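Local structure of glutamate racemase (Escherichia coli, 2JFN) at residues 22-36 / 79-92. The protein belongs to the Asp/Glu/hydantoin racemase family of two-domain alpha/beta enzymes, and here holds glutamic acid and uridine-5'-diphosphate-N-acetylmuramoyl-L-alanine. Sequence-based numbering, arbitrary orientation.
Sequences PTVLVFDSGVGGLSV and VQERYPLALAVVAC. With GLU (glutamic acid), chain B.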
loop_
_atom_site.group_PDB
_atom_site.type_symbol
_atom_site.label_atom_id
_atom_site.label_comp_id
_atom_site.label_asym_id
_atom_site.label_seq_id
_atom_site.Cartn_x
_atom_site.Cartn_y
_atom_site.Cartn_z
ATOM N N PRO A 22 9.920 4.517 -19.011
ATOM C CA PRO A 22 8.533 4.798 -18.642
ATOM C C PRO A 22 8.383 5.333 -17.223
ATOM O O PRO A 22 9.011 4.852 -16.280
ATOM C CB PRO A 22 7.826 3.459 -18.862
ATOM C CG PRO A 22 8.924 2.449 -18.780
ATOM C CD PRO A 22 10.072 3.125 -19.468
ATOM N N THR A 23 7.554 6.359 -17.103
ATOM C CA THR A 23 7.292 7.011 -15.833
ATOM C C THR A 23 6.175 6.289 -15.101
ATOM O O THR A 23 5.059 6.165 -15.609
ATOM C CB THR A 23 6.887 8.482 -16.060
ATOM O OG1 THR A 23 7.991 9.189 -16.639
ATOM C CG2 THR A 23 6.483 9.137 -14.746
ATOM N N VAL A 24 6.485 5.811 -13.904
ATOM C CA VAL A 24 5.509 5.109 -13.092
ATOM C C VAL A 24 5.288 5.799 -11.755
ATOM O O VAL A 24 6.235 6.076 -11.018
ATOM C CB VAL A 24 5.949 3.653 -12.833
ATOM C CG1 VAL A 24 5.016 2.993 -11.836
ATOM C CG2 VAL A 24 5.949 2.879 -14.150
ATOM N N LEU A 25 4.026 6.070 -11.454
ATOM C CA LEU A 25 3.661 6.702 -10.198
ATOM C C LEU A 25 3.199 5.643 -9.211
ATOM O O LEU A 25 2.416 4.763 -9.562
ATOM C CB LEU A 25 2.517 7.700 -10.403
ATOM C CG LEU A 25 1.816 8.171 -9.122
ATOM C CD1 LEU A 25 2.783 9.000 -8.269
ATOM C CD2 LEU A 25 0.575 8.994 -9.485
ATOM N N VAL A 26 3.708 5.723 -7.986
ATOM C CA VAL A 26 3.289 4.831 -6.916
ATOM C C VAL A 26 2.748 5.793 -5.849
ATOM O O VAL A 26 3.482 6.656 -5.350
ATOM C CB VAL A 26 4.459 4.003 -6.343
ATOM C CG1 VAL A 26 3.949 3.112 -5.220
ATOM C CG2 VAL A 26 5.085 3.135 -7.455
ATOM N N PHE A 27 1.462 5.657 -5.532
ATOM C CA PHE A 27 0.790 6.524 -4.565
ATOM C C PHE A 27 0.270 5.831 -3.310
ATOM O O PHE A 27 -0.174 4.687 -3.356
ATOM C CB PHE A 27 -0.402 7.220 -5.233
ATOM C CG PHE A 27 -1.307 7.941 -4.262
ATOM C CD1 PHE A 27 -0.999 9.228 -3.824
ATOM C CD2 PHE A 27 -2.431 7.309 -3.740
ATOM C CE1 PHE A 27 -1.795 9.873 -2.877
ATOM C CE2 PHE A 27 -3.236 7.944 -2.789
ATOM C CZ PHE A 27 -2.916 9.227 -2.356
ATOM N N ASP A 28 0.325 6.547 -2.192
ATOM C CA ASP A 28 -0.191 6.064 -0.914
ATOM C C ASP A 28 -0.440 7.272 -0.033
ATOM O O ASP A 28 0.034 8.371 -0.325
ATOM C CB ASP A 28 0.800 5.146 -0.187
ATOM C CG ASP A 28 0.222 4.590 1.114
ATOM O OD1 ASP A 28 0.959 4.451 2.114
ATOM O OD2 ASP A 28 -0.990 4.290 1.137
ATOM N N SER A 29 -1.179 7.062 1.048
ATOM C CA SER A 29 -1.465 8.125 2.000
ATOM C C SER A 29 -0.190 8.411 2.808
ATOM O O SER A 29 0.019 9.529 3.282
ATOM C CB SER A 29 -2.586 7.683 2.937
ATOM O OG SER A 29 -2.212 6.494 3.606
ATOM N N GLY A 30 0.661 7.399 2.953
ATOM C CA GLY A 30 1.897 7.568 3.698
ATOM C C GLY A 30 3.070 6.762 3.178
ATOM O O GLY A 30 3.370 6.788 1.981
ATOM N N VAL A 31 3.735 6.027 4.069
ATOM C CA VAL A 31 4.893 5.229 3.680
ATOM C C VAL A 31 4.571 3.815 3.175
ATOM O O VAL A 31 5.427 3.170 2.573
ATOM C CB VAL A 31 5.922 5.103 4.852
ATOM C CG1 VAL A 31 6.434 6.483 5.255
ATOM C CG2 VAL A 31 5.285 4.413 6.057
ATOM N N GLY A 32 3.353 3.338 3.412
ATOM C CA GLY A 32 2.997 1.992 2.981
ATOM C C GLY A 32 3.260 1.726 1.509
ATOM O O GLY A 32 3.626 0.616 1.124
ATOM N N GLY A 33 3.065 2.749 0.683
ATOM C CA GLY A 33 3.285 2.611 -0.746
ATOM C C GLY A 33 4.676 2.108 -1.070
ATOM O O GLY A 33 4.870 1.439 -2.073
ATOM N N LEU A 34 5.640 2.415 -0.207
ATOM C CA LEU A 34 7.014 1.987 -0.414
ATOM C C LEU A 34 7.187 0.470 -0.423
ATOM O O LEU A 34 8.102 -0.033 -1.067
ATOM C CB LEU A 34 7.926 2.601 0.652
ATOM C CG LEU A 34 8.075 4.125 0.573
ATOM C CD1 LEU A 34 8.861 4.617 1.779
ATOM C CD2 LEU A 34 8.775 4.507 -0.729
ATOM N N SER A 35 6.326 -0.265 0.279
ATOM C CA SER A 35 6.462 -1.720 0.275
ATOM C C SER A 35 6.099 -2.265 -1.113
ATOM O O SER A 35 6.713 -3.220 -1.596
ATOM C CB SER A 35 5.578 -2.377 1.347
ATOM O OG SER A 35 4.195 -2.242 1.059
ATOM N N VAL A 36 5.113 -1.645 -1.752
ATOM C CA VAL A 36 4.675 -2.061 -3.081
ATOM C C VAL A 36 5.706 -1.623 -4.105
ATOM O O VAL A 36 6.067 -2.377 -5.014
ATOM C CB VAL A 36 3.304 -1.442 -3.442
ATOM C CG1 VAL A 36 2.871 -1.894 -4.841
ATOM C CG2 VAL A 36 2.268 -1.858 -2.407
ATOM N N VAL A 79 0.239 15.206 -10.301
ATOM C CA VAL A 79 1.443 14.498 -10.703
ATOM C C VAL A 79 1.550 14.496 -12.227
ATOM O O VAL A 79 2.621 14.767 -12.778
ATOM C CB VAL A 79 1.451 13.033 -10.206
ATOM C CG1 VAL A 79 2.684 12.322 -10.738
ATOM C CG2 VAL A 79 1.445 12.996 -8.678
ATOM N N GLN A 80 0.438 14.203 -12.896
ATOM C CA GLN A 80 0.391 14.160 -14.360
ATOM C C GLN A 80 0.827 15.474 -14.998
ATOM O O GLN A 80 1.291 15.496 -16.138
ATOM C CB GLN A 80 -1.020 13.816 -14.851
ATOM C CG GLN A 80 -1.140 13.828 -16.373
ATOM C CD GLN A 80 -2.505 13.428 -16.875
ATOM O OE1 GLN A 80 -3.498 14.122 -16.639
ATOM N NE2 GLN A 80 -2.569 12.306 -17.576
ATOM N N GLU A 81 0.667 16.570 -14.266
ATOM C CA GLU A 81 1.060 17.876 -14.774
ATOM C C GLU A 81 2.571 18.017 -14.742
ATOM O O GLU A 81 3.159 18.663 -15.610
ATOM C CB GLU A 81 0.415 18.985 -13.943
ATOM C CG GLU A 81 -1.006 19.280 -14.344
ATOM C CD GLU A 81 -1.105 19.736 -15.787
ATOM O OE1 GLU A 81 -0.372 20.677 -16.170
ATOM O OE2 GLU A 81 -1.914 19.158 -16.541
ATOM N N ARG A 82 3.198 17.408 -13.741
ATOM C CA ARG A 82 4.647 17.453 -13.612
ATOM C C ARG A 82 5.296 16.479 -14.597
ATOM O O ARG A 82 6.321 16.791 -15.208
ATOM C CB ARG A 82 5.066 17.104 -12.177
ATOM C CG ARG A 82 4.771 18.203 -11.153
ATOM C CD ARG A 82 5.590 19.460 -11.453
ATOM N NE ARG A 82 7.021 19.215 -11.278
ATOM C CZ ARG A 82 7.666 19.328 -10.119
ATOM N NH1 ARG A 82 7.008 19.691 -9.028
ATOM N NH2 ARG A 82 8.965 19.060 -10.049
ATOM N N TYR A 83 4.697 15.301 -14.747
ATOM C CA TYR A 83 5.217 14.286 -15.664
ATOM C C TYR A 83 4.126 13.418 -16.274
ATOM O O TYR A 83 3.276 12.889 -15.557
ATOM C CB TYR A 83 6.183 13.322 -14.957
ATOM C CG TYR A 83 7.502 13.892 -14.497
ATOM C CD1 TYR A 83 7.670 14.341 -13.192
ATOM C CD2 TYR A 83 8.596 13.944 -15.360
ATOM C CE1 TYR A 83 8.898 14.824 -12.753
ATOM C CE2 TYR A 83 9.828 14.425 -14.931
ATOM C CZ TYR A 83 9.973 14.862 -13.631
ATOM O OH TYR A 83 11.193 15.339 -13.203
ATOM N N PRO A 84 4.122 13.275 -17.609
ATOM C CA PRO A 84 3.100 12.422 -18.220
ATOM C C PRO A 84 3.376 11.041 -17.617
ATOM O O PRO A 84 4.533 10.674 -17.418
ATOM C CB PRO A 84 3.447 12.483 -19.703
ATOM C CG PRO A 84 3.955 13.899 -19.854
ATOM C CD PRO A 84 4.844 14.057 -18.633
ATOM N N LEU A 85 2.329 10.284 -17.317
ATOM C CA LEU A 85 2.506 8.976 -16.693
ATOM C C LEU A 85 2.246 7.805 -17.628
ATOM O O LEU A 85 1.333 7.843 -18.440
ATOM C CB LEU A 85 1.573 8.853 -15.484
ATOM C CG LEU A 85 1.642 9.952 -14.421
ATOM C CD1 LEU A 85 0.552 9.739 -13.371
ATOM C CD2 LEU A 85 3.019 9.950 -13.786
ATOM N N ALA A 86 3.068 6.770 -17.518
ATOM C CA ALA A 86 2.874 5.574 -18.322
ATOM C C ALA A 86 1.910 4.680 -17.537
ATOM O O ALA A 86 1.122 3.933 -18.109
ATOM C CB ALA A 86 4.214 4.858 -18.539
ATOM N N LEU A 87 1.956 4.787 -16.212
ATOM C CA LEU A 87 1.104 3.974 -15.354
ATOM C C LEU A 87 1.144 4.486 -13.920
ATOM O O LEU A 87 2.148 5.049 -13.484
ATOM C CB LEU A 87 1.592 2.518 -15.402
ATOM C CG LEU A 87 1.028 1.442 -14.471
ATOM C CD1 LEU A 87 1.305 0.076 -15.091
ATOM C CD2 LEU A 87 1.666 1.536 -13.084
ATOM N N ALA A 88 0.048 4.286 -13.195
ATOM C CA ALA A 88 -0.042 4.703 -11.802
ATOM C C ALA A 88 -0.550 3.558 -10.931
ATOM O O ALA A 88 -1.452 2.809 -11.319
ATOM C CB ALA A 88 -0.970 5.896 -11.668
ATOM N N VAL A 89 0.039 3.431 -9.750
ATOM C CA VAL A 89 -0.350 2.395 -8.804
ATOM C C VAL A 89 -0.900 3.027 -7.537
ATOM O O VAL A 89 -0.230 3.840 -6.900
ATOM C CB VAL A 89 0.852 1.518 -8.395
ATOM C CG1 VAL A 89 0.381 0.403 -7.466
ATOM C CG2 VAL A 89 1.541 0.954 -9.630
ATOM N N VAL A 90 -2.128 2.672 -7.184
ATOM C CA VAL A 90 -2.734 3.175 -5.966
ATOM C C VAL A 90 -2.352 2.114 -4.936
ATOM O O VAL A 90 -3.133 1.205 -4.656
ATOM C CB VAL A 90 -4.268 3.263 -6.103
ATOM C CG1 VAL A 90 -4.878 3.821 -4.825
ATOM C CG2 VAL A 90 -4.629 4.165 -7.291
ATOM N N ALA A 91 -1.131 2.217 -4.416
ATOM C CA ALA A 91 -0.609 1.253 -3.440
ATOM C C ALA A 91 -1.125 1.612 -2.062
ATOM O O ALA A 91 -0.352 1.840 -1.131
ATOM C CB ALA A 91 0.911 1.273 -3.461
ATOM N N CYS A 92 -2.450 1.633 -1.954
ATOM C CA CYS A 92 -3.147 2.013 -0.740
ATOM C C CYS A 92 -4.517 1.325 -0.731
ATOM O O CYS A 92 -5.360 1.621 -1.573
ATOM C CB CYS A 92 -3.313 3.538 -0.763
ATOM S SG CYS A 92 -4.334 4.272 0.503
HETATM N N GLU B . -1.204 2.316 3.159
HETATM C CA GLU B . -2.455 2.186 3.912
HETATM C C GLU B . -3.437 1.380 3.084
HETATM O O GLU B . -3.018 0.397 2.371
HETATM C CB GLU B . -3.025 3.580 4.216
HETATM C CG GLU B . -3.480 3.668 5.690
HETATM C CD GLU B . -4.314 4.920 5.929
HETATM O OE1 GLU B . -5.222 4.900 6.756
HETATM O OE2 GLU B . -4.083 5.962 5.307
HETATM O OXT GLU B . -4.679 1.666 3.104
HETATM O O HOH W 1 7.179 11.375 -17.731
#
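Leu25 and Phe27 exchange backbone hydrogen bonds with Leu87 and Val89 in a parallel beta ladder that joins neighbouring strands 22-28 and 87-90 within an alpha/beta domain. Leu25 N donates to Leu87 O, Val89 N to Leu25 O (2.7 Å) and Phe27 N to Val89 O (2.8 Å, 170° at the hydrogen). Ala86 N opens the ladder by bonding Thr23 O, whereas the last rung, Ala91 N to Phe27 O, is weak.

At these strand ends lies the glutamic acid pocket. Asp28 OD2 accepts from the ligand N (2.8 Å), and Ser29 OG donates to OE2 of the glutamic acid (2.6 Å). Gly30 N and Gly33 N meet Asp28 OD1 from opposite faces of the carboxylate, the former closing an Asx turn; together they should fix its rotation. Cys92 lies against the same carboxylate, its CB 3.1 Å from Asp28 OD2, while Thr205 and His206 also bind the ligand.

Outward, chi1 of 166° sets CG of Leu25 anti to the backbone N, and the side chain meets Val79 of helix 65-82 tip to tip and lies across Leu85. On the other face Val24 runs alongside Leu87, and helix 33-43 packs on the end of strand 87-90 and the residue after it, Val36 CG2 resting 3.6 Å from Ala91 CB.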